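PDB 4EEI: adenylosuccinate lyase from Francisella tularensis subsp. tularensis SCHU S4, which probably catalyses fumarate release from adenylosuccinate and from the succinylated imidazole carboxamide ribotide, two beta-eliminations of purine biosynthesis, and binds AMP. Local coordinates for residues Glu129-Lys132 with Glu133-Thr136; Lys153-Gly156 with Ala157-Glu160. One frame throughout, in Å; residues are numbered along the deposited sequence.

Interaction 1: Glu129-Lys132 with Glu133-Thr136. With EDO (1,2-ethanediol), chain X.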
# COMPACT_ATOMS: atom_id res chain seq x y z
N GLU B 129 14.95 20.44 -25.40
CA GLU B 129 15.71 21.01 -26.50
C GLU B 129 15.87 22.52 -26.32
O GLU B 129 16.91 23.10 -26.62
CB GLU B 129 15.04 20.72 -27.85
CG GLU B 129 14.92 19.22 -28.20
CD GLU B 129 16.22 18.62 -28.72
OE1 GLU B 129 17.24 19.33 -28.79
OE2 GLU B 129 16.23 17.41 -29.07
N GLU B 130 14.83 23.15 -25.80
CA GLU B 130 14.80 24.60 -25.63
C GLU B 130 15.82 25.05 -24.57
O GLU B 130 16.40 26.13 -24.67
CB GLU B 130 13.37 25.00 -25.23
CG GLU B 130 13.14 26.39 -24.72
CD GLU B 130 11.67 26.61 -24.35
OE1 GLU B 130 11.40 27.09 -23.23
OE2 GLU B 130 10.80 26.28 -25.18
N THR B 131 16.06 24.19 -23.58
CA THR B 131 16.93 24.53 -22.45
C THR B 131 18.24 23.72 -22.42
O THR B 131 19.00 23.80 -21.45
CB THR B 131 16.21 24.31 -21.11
OG1 THR B 131 15.82 22.94 -20.99
CG2 THR B 131 14.97 25.20 -21.02
N LYS B 132 18.51 22.96 -23.48
CA LYS B 132 19.70 22.10 -23.56
C LYS B 132 21.00 22.91 -23.37
O LYS B 132 21.97 22.41 -22.79
CB LYS B 132 19.71 21.38 -24.91
CG LYS B 132 20.98 20.60 -25.27
CD LYS B 132 20.75 19.75 -26.53
CE LYS B 132 21.99 18.98 -26.99
NZ LYS B 132 22.98 19.87 -27.65
N GLU B 133 20.98 24.15 -23.83
CA GLU B 133 22.14 25.06 -23.83
C GLU B 133 22.42 25.73 -22.48
O GLU B 133 23.49 26.30 -22.28
CB GLU B 133 21.90 26.17 -24.85
CG GLU B 133 20.65 27.00 -24.55
CD GLU B 133 20.51 28.23 -25.43
OE1 GLU B 133 21.15 29.26 -25.13
OE2 GLU B 133 19.75 28.17 -26.42
N ILE B 134 21.44 25.69 -21.58
CA ILE B 134 21.55 26.42 -20.33
C ILE B 134 22.36 25.63 -19.32
O ILE B 134 22.13 24.43 -19.15
CB ILE B 134 20.15 26.72 -19.77
CG1 ILE B 134 19.34 27.54 -20.78
CG2 ILE B 134 20.24 27.43 -18.43
CD1 ILE B 134 17.91 27.83 -20.34
N ILE B 135 23.31 26.28 -18.66
CA ILE B 135 24.10 25.58 -17.65
C ILE B 135 23.53 25.85 -16.25
O ILE B 135 23.20 26.99 -15.91
CB ILE B 135 25.61 25.93 -17.75
CG1 ILE B 135 26.44 25.04 -16.82
CG2 ILE B 135 25.87 27.39 -17.47
CD1 ILE B 135 27.91 24.99 -17.22
N THR B 136 23.36 24.78 -15.47
CA THR B 136 22.77 24.89 -14.13
C THR B 136 23.62 24.11 -13.14
O THR B 136 24.47 23.31 -13.55
CB THR B 136 21.34 24.34 -14.12
OG1 THR B 136 20.72 24.62 -12.86
CG2 THR B 136 21.34 22.83 -14.35
C1 EDO X . 23.56 23.15 -27.32
O1 EDO X . 22.55 24.06 -26.91
C2 EDO X . 24.36 22.71 -26.10
O2 EDO X . 25.06 21.51 -26.46
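Glu-133 follows Lys-132 into the bend that takes the chain from helix 94-131 to strand 135-140. Its CG lies between its own backbone N and carbonyl carbon (chi1 60°); from CG the chain runs out straight, and its OE1 forms a salt bridge with Arg-338 NH1. Beside it sits a 1,2-ethanediol, probably a crystallisation additive, whose O2 accepts a hydrogen bond from Lys-132 NZ at 2.9 Å. That ammonium has a protein partner as well, Asp-423, and Phe-426 adds a cation-pi contact.

Next, Ile-134 closes the type I beta turn from Thr-131: its N donates to Thr-131 O at 3.1 Å, with an N-H...O angle of 160° but the donor 60° above the carbonyl plane. On the same pair, Ile-134 CD1 comes 4.0 Å from both CB and CG2 of Thr-131. The isoleucine also packs on Ile-341 of helix 338-346. Beyond it, Ile-135 and Thr-136 run into the strand.

One backbone bond thus closes the turn internally, with a small apolar touch beside it, while the ionic ends of Lys-132 and Glu-133 tie the bend to helices 422-429 and 338-346 respectively.

Interaction 2: Lys153-Gly156 with Ala157-Glu160; sequences KFLG and AYVE
Leu-155 and Tyr-158 meet one turn apart on helix 151-173, where Leu-155 CD1 approaches Tyr-158 CD2 to 3.9 Å. The two side chains cross at a slant. Both have CG opposite the backbone N across the CA-CB bond (chi1 -172° and 168°), and the leucine's second torsion brings CD1 to the ring. Tyr-158 CB rests 3.3 Å from Leu-155 O. Val-159 follows on the same flank: its CG2, placed between backbone N and carbonyl carbon, lies 3.3 Å from Gly-156 O.

Other elements cover this packed flank: Leu-155 touches Val-425 and Phe-426 of helix 422-429, both Leu-155 and Val-159 touch Val-209 of a second subunit, and Tyr-158 reaches Leu-125 of helix 94-131.

The frame beneath is an alpha-helix in this mainly helical member of the fumarase/aspartase (lyase 1) superfamily, whose long helices bundle within and between subunits of the tetramer. Tyr-158 N binds Phe-154 O at 2.9 Å, and Val-159 N binds Leu-155 O at 3.0 Å with an N-H...O angle of 166°; in both the donor is tilted modestly from the carbonyl plane. The other two i to i+4 bonds are weak: Ala-157 N to Lys-153 O and Glu-160 N to Gly-156 O are each 3.4 Å long.

The looser side is marked by Lys-153 and Gly-156, both partly exposed and less enclosed than their neighbours. Around it the polar ends are engaged in salt bridges. Arg-235 pairs with the carboxylate of Glu-160 and also gives a weak hydrogen bond to Gly-156 O, while Lys-153 NZ bridges Glu-239 of its own chain and Glu-300 of the second subunit.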
# COMPACT_ATOMS: atom_id res chain seq x y z
N LYS B 153 17.45 17.84 -17.20
CA LYS B 153 16.40 17.59 -16.20
C LYS B 153 15.13 17.16 -16.91
O LYS B 153 14.50 16.16 -16.56
CB LYS B 153 16.13 18.83 -15.35
CG LYS B 153 17.29 19.24 -14.43
CD LYS B 153 16.99 20.58 -13.76
CE LYS B 153 18.04 20.95 -12.70
NZ LYS B 153 18.10 19.95 -11.59
N PHE B 154 14.75 17.91 -17.94
CA PHE B 154 13.56 17.57 -18.69
C PHE B 154 13.76 16.31 -19.52
O PHE B 154 12.83 15.55 -19.72
CB PHE B 154 13.16 18.72 -19.61
CG PHE B 154 12.76 19.96 -18.87
CD1 PHE B 154 11.57 19.99 -18.16
CD2 PHE B 154 13.55 21.09 -18.90
CE1 PHE B 154 11.18 21.14 -17.47
CE2 PHE B 154 13.17 22.24 -18.22
CZ PHE B 154 11.99 22.26 -17.50
N LEU B 155 14.97 16.09 -20.02
CA LEU B 155 15.22 14.92 -20.84
C LEU B 155 15.14 13.66 -19.99
O LEU B 155 14.71 12.60 -20.46
CB LEU B 155 16.58 15.01 -21.55
CG LEU B 155 16.85 13.91 -22.57
CD1 LEU B 155 15.96 14.08 -23.82
CD2 LEU B 155 18.33 13.86 -22.98
N GLY B 156 15.54 13.77 -18.73
CA GLY B 156 15.46 12.65 -17.81
C GLY B 156 14.03 12.23 -17.52
O GLY B 156 13.73 11.04 -17.33
N ALA B 157 13.14 13.21 -17.47
CA ALA B 157 11.73 12.92 -17.31
C ALA B 157 11.20 12.34 -18.62
O ALA B 157 10.42 11.39 -18.62
CB ALA B 157 10.97 14.16 -16.94
N TYR B 158 11.62 12.93 -19.74
CA TYR B 158 11.21 12.43 -21.06
C TYR B 158 11.46 10.94 -21.22
O TYR B 158 10.54 10.18 -21.56
CB TYR B 158 11.92 13.21 -22.17
CG TYR B 158 11.79 12.59 -23.55
CD1 TYR B 158 10.64 12.77 -24.31
CD2 TYR B 158 12.82 11.84 -24.10
CE1 TYR B 158 10.53 12.22 -25.58
CE2 TYR B 158 12.72 11.28 -25.36
CZ TYR B 158 11.57 11.48 -26.09
OH TYR B 158 11.46 10.93 -27.34
N VAL B 159 12.70 10.50 -20.98
CA VAL B 159 13.02 9.09 -21.19
C VAL B 159 12.23 8.19 -20.25
O VAL B 159 11.87 7.07 -20.61
CB VAL B 159 14.54 8.79 -21.12
CG1 VAL B 159 15.27 9.50 -22.25
CG2 VAL B 159 15.11 9.20 -19.76
N GLU B 160 11.95 8.67 -19.04
CA GLU B 160 11.18 7.86 -18.09
C GLU B 160 9.74 7.69 -18.56
O GLU B 160 9.19 6.58 -18.56
CB GLU B 160 11.21 8.45 -16.68
CG GLU B 160 10.40 7.63 -15.68
CD GLU B 160 10.43 8.18 -14.26
OE1 GLU B 160 10.93 9.32 -14.05
OE2 GLU B 160 9.93 7.48 -13.34

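How the interactions relate
Centred about 13 Å apart, the two contacts lie in series along the chain and meet directly: Thr-131 OG1, hydrogen-bonded to Lys-127 O, packs 3.6 Å from Phe-154 CD2, and Thr-136 CG2 lies 4.1 Å from Lys-153 CE. Interaction 1 is partly buried at the end of helix 94-131; interaction 2 is buried within helix 151-173, which packs against that helix. Helix 422-429 supplies partners to both, through Asp-423 and Phe-426 in the first and Val-425, Phe-426 and Ser-429 in the second. Ionic ends mark the partly buried turn, whereas apolar side chains dominate the packed flank of the buried helix. A second subunit touches 153-160, but no other chain of the assembly reaches 129-136.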